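Side-chain contacts in proline dipeptidase (Streptococcus agalactiae, PDB 3OOO), which probably hydrolyses dipeptides ending in proline as a manganese-dependent M24B-family peptidase, represented here by its N-terminal creatinase/prolidase domain: residues S3-N6 and R7-H10; V98-F102 and D103-V107. One frame throughout, in Å; residues are numbered along the deposited sequence. Where two conformers were deposited one is given.

Contact 1: residues S3-N6 and R7-H10; sequences SKLN and RIRH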
loop_
_atom_site.group_PDB
_atom_site.type_symbol
_atom_site.label_atom_id
_atom_site.label_comp_id
_atom_site.label_asym_id
_atom_site.label_seq_id
_atom_site.Cartn_x
_atom_site.Cartn_y
_atom_site.Cartn_z
ATOM N N SER A 3 26.464 3.348 -9.049
ATOM C CA SER A 3 26.057 3.573 -10.439
ATOM C C SER A 3 24.548 3.760 -10.617
ATOM O O SER A 3 24.104 4.726 -11.247
ATOM C CB SER A 3 26.554 2.413 -11.315
ATOM O OG SER A 3 25.995 2.459 -12.618
ATOM N N LYS A 4 23.774 2.831 -10.064
ATOM C CA LYS A 4 22.317 2.864 -10.181
ATOM C C LYS A 4 21.740 4.082 -9.470
ATOM O O LYS A 4 20.889 4.782 -10.022
ATOM C CB LYS A 4 21.699 1.587 -9.611
ATOM C CG LYS A 4 22.147 0.302 -10.304
ATOM C CD LYS A 4 21.797 -0.913 -9.456
ATOM C CE LYS A 4 22.305 -2.199 -10.084
ATOM N NZ LYS A 4 22.149 -3.350 -9.149
ATOM N N LEU A 5 22.220 4.339 -8.255
ATOM C CA LEU A 5 21.723 5.471 -7.477
ATOM C C LEU A 5 22.103 6.815 -8.103
ATOM O O LEU A 5 21.301 7.749 -8.093
ATOM C CB LEU A 5 22.171 5.380 -6.011
ATOM C CG LEU A 5 21.400 4.359 -5.158
ATOM C CD1 LEU A 5 22.101 4.088 -3.823
ATOM C CD2 LEU A 5 19.952 4.809 -4.940
ATOM N N ASN A 6 23.314 6.907 -8.656
ATOM C CA ASN A 6 23.730 8.108 -9.388
ATOM C C ASN A 6 22.838 8.363 -10.602
ATOM O O ASN A 6 22.433 9.497 -10.857
ATOM C CB ASN A 6 25.198 8.012 -9.833
ATOM C CG ASN A 6 26.183 8.102 -8.670
ATOM O OD1 ASN A 6 25.916 8.731 -7.647
ATOM N ND2 ASN A 6 27.345 7.475 -8.841
ATOM N N ARG A 7 22.523 7.301 -11.342
ATOM C CA ARG A 7 21.613 7.414 -12.478
ATOM C C ARG A 7 20.215 7.892 -12.085
ATOM O O ARG A 7 19.632 8.737 -12.768
ATOM C CB ARG A 7 21.527 6.095 -13.238
ATOM C CG ARG A 7 22.596 5.942 -14.294
ATOM C CD ARG A 7 22.490 4.596 -14.968
ATOM N NE ARG A 7 23.145 3.551 -14.186
ATOM C CZ ARG A 7 22.977 2.247 -14.380
ATOM N NH1 ARG A 7 22.163 1.808 -15.334
ATOM N NH2 ARG A 7 23.627 1.377 -13.618
ATOM N N ILE A 8 19.683 7.358 -10.987
ATOM C CA ILE A 8 18.381 7.791 -10.477
ATOM C C ILE A 8 18.420 9.275 -10.120
ATOM O O ILE A 8 17.512 10.029 -10.472
ATOM C CB ILE A 8 17.916 6.929 -9.274
ATOM C CG1 ILE A 8 17.618 5.505 -9.748
ATOM C CG2 ILE A 8 16.677 7.542 -8.595
ATOM C CD1 ILE A 8 17.436 4.511 -8.635
ATOM N N ARG A 9 19.495 9.690 -9.449
ATOM C CA ARG A 9 19.676 11.084 -9.059
ATOM C C ARG A 9 19.658 12.016 -10.274
ATOM O O ARG A 9 18.979 13.046 -10.267
ATOM C CB ARG A 9 20.977 11.248 -8.268
ATOM C CG ARG A 9 21.120 12.597 -7.594
ATOM C CD ARG A 9 22.408 12.690 -6.803
ATOM N NE ARG A 9 23.570 12.549 -7.672
ATOM C CZ ARG A 9 24.074 13.536 -8.403
ATOM N NH1 ARG A 9 23.520 14.741 -8.372
ATOM N NH2 ARG A 9 25.132 13.315 -9.170
ATOM N N HIS A 10 20.395 11.647 -11.320
ATOM C CA HIS A 10 20.425 12.452 -12.542
ATOM C C HIS A 10 19.076 12.453 -13.254
ATOM O O HIS A 10 18.665 13.468 -13.821
ATOM C CB HIS A 10 21.540 11.979 -13.478
ATOM C CG HIS A 10 22.912 12.343 -13.004
ATOM N ND1 HIS A 10 23.371 13.643 -12.981
ATOM C CD2 HIS A 10 23.926 11.579 -12.531
ATOM C CE1 HIS A 10 24.605 13.663 -12.512
ATOM N NE2 HIS A 10 24.965 12.424 -12.231
#

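Contact 2: residues V98-F102 and D103-V107; sequences VLAEF and DNLNV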
loop_
_atom_site.group_PDB
_atom_site.type_symbol
_atom_site.label_atom_id
_atom_site.label_comp_id
_atom_site.label_asym_id
_atom_site.label_seq_id
_atom_site.Cartn_x
_atom_site.Cartn_y
_atom_site.Cartn_z
ATOM N N VAL A 98 7.435 14.228 -5.502
ATOM C CA VAL A 98 8.177 13.116 -4.915
ATOM C C VAL A 98 7.789 11.834 -5.641
ATOM O O VAL A 98 6.599 11.540 -5.806
ATOM C CB VAL A 98 7.877 12.960 -3.400
ATOM C CG1 VAL A 98 8.700 11.823 -2.807
ATOM C CG2 VAL A 98 8.148 14.258 -2.644
ATOM N N LEU A 99 8.789 11.082 -6.089
ATOM C CA LEU A 99 8.548 9.763 -6.671
ATOM C C LEU A 99 8.570 8.716 -5.564
ATOM O O LEU A 99 9.427 8.758 -4.688
ATOM C CB LEU A 99 9.589 9.438 -7.747
ATOM C CG LEU A 99 9.769 10.417 -8.914
ATOM C CD1 LEU A 99 10.791 9.871 -9.893
ATOM C CD2 LEU A 99 8.458 10.698 -9.631
ATOM N N ALA A 100 7.611 7.794 -5.596
ATOM C CA ALA A 100 7.559 6.708 -4.617
ATOM C C ALA A 100 7.126 5.409 -5.288
ATOM O O ALA A 100 6.656 5.430 -6.424
ATOM C CB ALA A 100 6.628 7.068 -3.468
ATOM N N GLU A 101 7.295 4.284 -4.592
ATOM C CA GLU A 101 6.962 2.976 -5.154
ATOM C C GLU A 101 5.526 2.590 -4.841
ATOM O O GLU A 101 5.259 1.869 -3.882
ATOM C CB GLU A 101 7.919 1.903 -4.639
ATOM C CG GLU A 101 9.362 2.135 -5.013
ATOM C CD GLU A 101 10.208 0.943 -4.669
ATOM O OE1 GLU A 101 10.788 0.933 -3.563
ATOM O OE2 GLU A 101 10.268 0.002 -5.495
ATOM N N PHE A 102 4.609 3.065 -5.677
ATOM C CA PHE A 102 3.180 2.872 -5.446
ATOM C C PHE A 102 2.746 1.401 -5.443
ATOM O O PHE A 102 1.747 1.063 -4.813
ATOM C CB PHE A 102 2.375 3.686 -6.463
ATOM C CG PHE A 102 2.226 5.150 -6.106
ATOM C CD1 PHE A 102 2.975 5.734 -5.081
ATOM C CD2 PHE A 102 1.344 5.956 -6.826
ATOM C CE1 PHE A 102 2.832 7.089 -4.766
ATOM C CE2 PHE A 102 1.192 7.309 -6.519
ATOM C CZ PHE A 102 1.935 7.879 -5.489
ATOM N N ASP A 103 3.501 0.535 -6.123
ATOM C CA ASP A 103 3.207 -0.910 -6.141
ATOM C C ASP A 103 3.600 -1.641 -4.854
ATOM O O ASP A 103 3.216 -2.803 -4.653
ATOM C CB ASP A 103 3.893 -1.600 -7.330
ATOM C CG ASP A 103 3.293 -1.216 -8.673
ATOM O OD1 ASP A 103 2.150 -0.709 -8.721
ATOM O OD2 ASP A 103 3.976 -1.440 -9.698
ATOM N N ASN A 104 4.387 -0.982 -4.004
ATOM C CA ASN A 104 4.873 -1.585 -2.756
ATOM C C ASN A 104 4.364 -0.852 -1.529
ATOM O O ASN A 104 3.952 -1.468 -0.544
ATOM C CB ASN A 104 6.407 -1.608 -2.723
ATOM C CG ASN A 104 6.961 -1.935 -1.336
ATOM O OD1 ASN A 104 7.311 -1.037 -0.563
ATOM N ND2 ASN A 104 7.032 -3.224 -1.016
ATOM N N LEU A 105 4.413 0.473 -1.597
ATOM C CA LEU A 105 4.106 1.313 -0.457
ATOM C C LEU A 105 2.646 1.159 -0.068
ATOM O O LEU A 105 1.762 1.385 -0.895
ATOM C CB LEU A 105 4.403 2.762 -0.823
ATOM C CG LEU A 105 4.386 3.838 0.256
ATOM C CD1 LEU A 105 5.549 3.668 1.218
ATOM C CD2 LEU A 105 4.438 5.206 -0.411
ATOM N N ASN A 106 2.385 0.777 1.179
ATOM C CA ASN A 106 0.997 0.684 1.626
ATOM C C ASN A 106 0.408 2.056 1.980
ATOM O O ASN A 106 1.131 3.056 2.061
ATOM C CB ASN A 106 0.793 -0.389 2.717
ATOM C CG ASN A 106 1.338 0.018 4.072
ATOM O OD1 ASN A 106 1.499 1.198 4.368
ATOM N ND2 ASN A 106 1.591 -0.971 4.920
ATOM N N VAL A 107 -0.906 2.106 2.168
ATOM C CA VAL A 107 -1.568 3.386 2.398
ATOM C C VAL A 107 -1.135 4.017 3.722
ATOM O O VAL A 107 -0.949 5.230 3.803
ATOM C CB VAL A 107 -3.103 3.262 2.299
ATOM C CG1 VAL A 107 -3.775 4.614 2.523
ATOM C CG2 VAL A 107 -3.482 2.716 0.938
#

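Contact 1: residues S3-N6 and R7-H10
R7 folds back over the first turn of helix 3-14 and takes hold of S3 twice over. Its NH2 donates to S3 OG at 2.8 Å, the hydroxyl lying at the guanidinium edge but tilted 24° out of its plane. R7 NE adds a weak bond to S3 O at 3.3 Å, and that carbonyl also accepts the routine helical bond from R7 N. S3 OG stands anti to its own backbone N (chi1 170°), while the R7 chain bends at chi3 (-82°), which turns the guanidinium back toward the hydroxyl. K4 CG passes R7 NH2 at 3.8 Å. One turn on, H10 CD2 comes within 3.1 Å of N6 O. On the buried side L5 CD2 and I8 CD1 meet loosely at 4.5 Å, both side chains packing on helix 25-32 and strand 44-48. K4 runs extended to Y30, giving a hydrogen bond to its carbonyl and a cation-pi contact, and in the conformer given R9 NH1 bonds to E49 O. The helix is thus amphipathic. The K4 ammonium meets a carbonyl oxygen and an aromatic ring, and the R7 guanidinium a hydroxyl and, weakly, a carbonyl, so these contacts supply polar partners without neutralising either charge.

Contact 2: residues V98-F102 and D103-V107
L105 folds back onto E101 through a type I beta turn over E101-N104, extended by an i+4 (alpha-turn) bond, in the loop that leads from strand 97-100 to helix 107-116 in this mixed alpha/beta domain. From the backbone outward, L105 N donates to E101 O at 2.8 Å in an almost straight bond (172°), and CB rests 3.3 Å from the same oxygen. With CG anti to the backbone N (chi1 -170°), the side chain heads back toward A100, where CD2 lies 4.2 Å from A100 CB; F110 and L113 of helix 107-116 pack against it. E101 O has a second donor, N104 N at 3.0 Å, which stands 50° above the carbonyl plane, whereas L105 N comes in nearly along the C=O axis. This one carbonyl therefore grips two successive amides and draws the loop into a compact bend. The bend lies in the dimer interface, where D103 OD1 bonds to T108 OG1 of the second subunit, while the E101 carboxylate is bound within the chain by T27 OG1 and the backbone amides of S23 and D24. At the far end N106 occupies the N-cap of helix 107-116, its OD1 accepting from K109 N.

How the contacts relate
Contact 1 comes first along the chain, in helix 3-14 near the N-terminus, and contact 2 follows much later, where strand 97-100 gives way to helix 107-116. Their centres lie 19 Å apart and their nearest atoms about 6 Å, without touching. Both belong to the N-terminal creatinase/prolidase domain and relate to the same mixed sheet: the helix of contact 1 packs on strand 44-48, whereas contact 2 extends from strand 97-100, and strand 19-22 lies between these two in the sheet. Helix 25-32 is a further link, touching contact 2 near its start and contact 1 near its end. Contact 1 packs within its own chain, whereas contact 2 also forms part of the subunit interface.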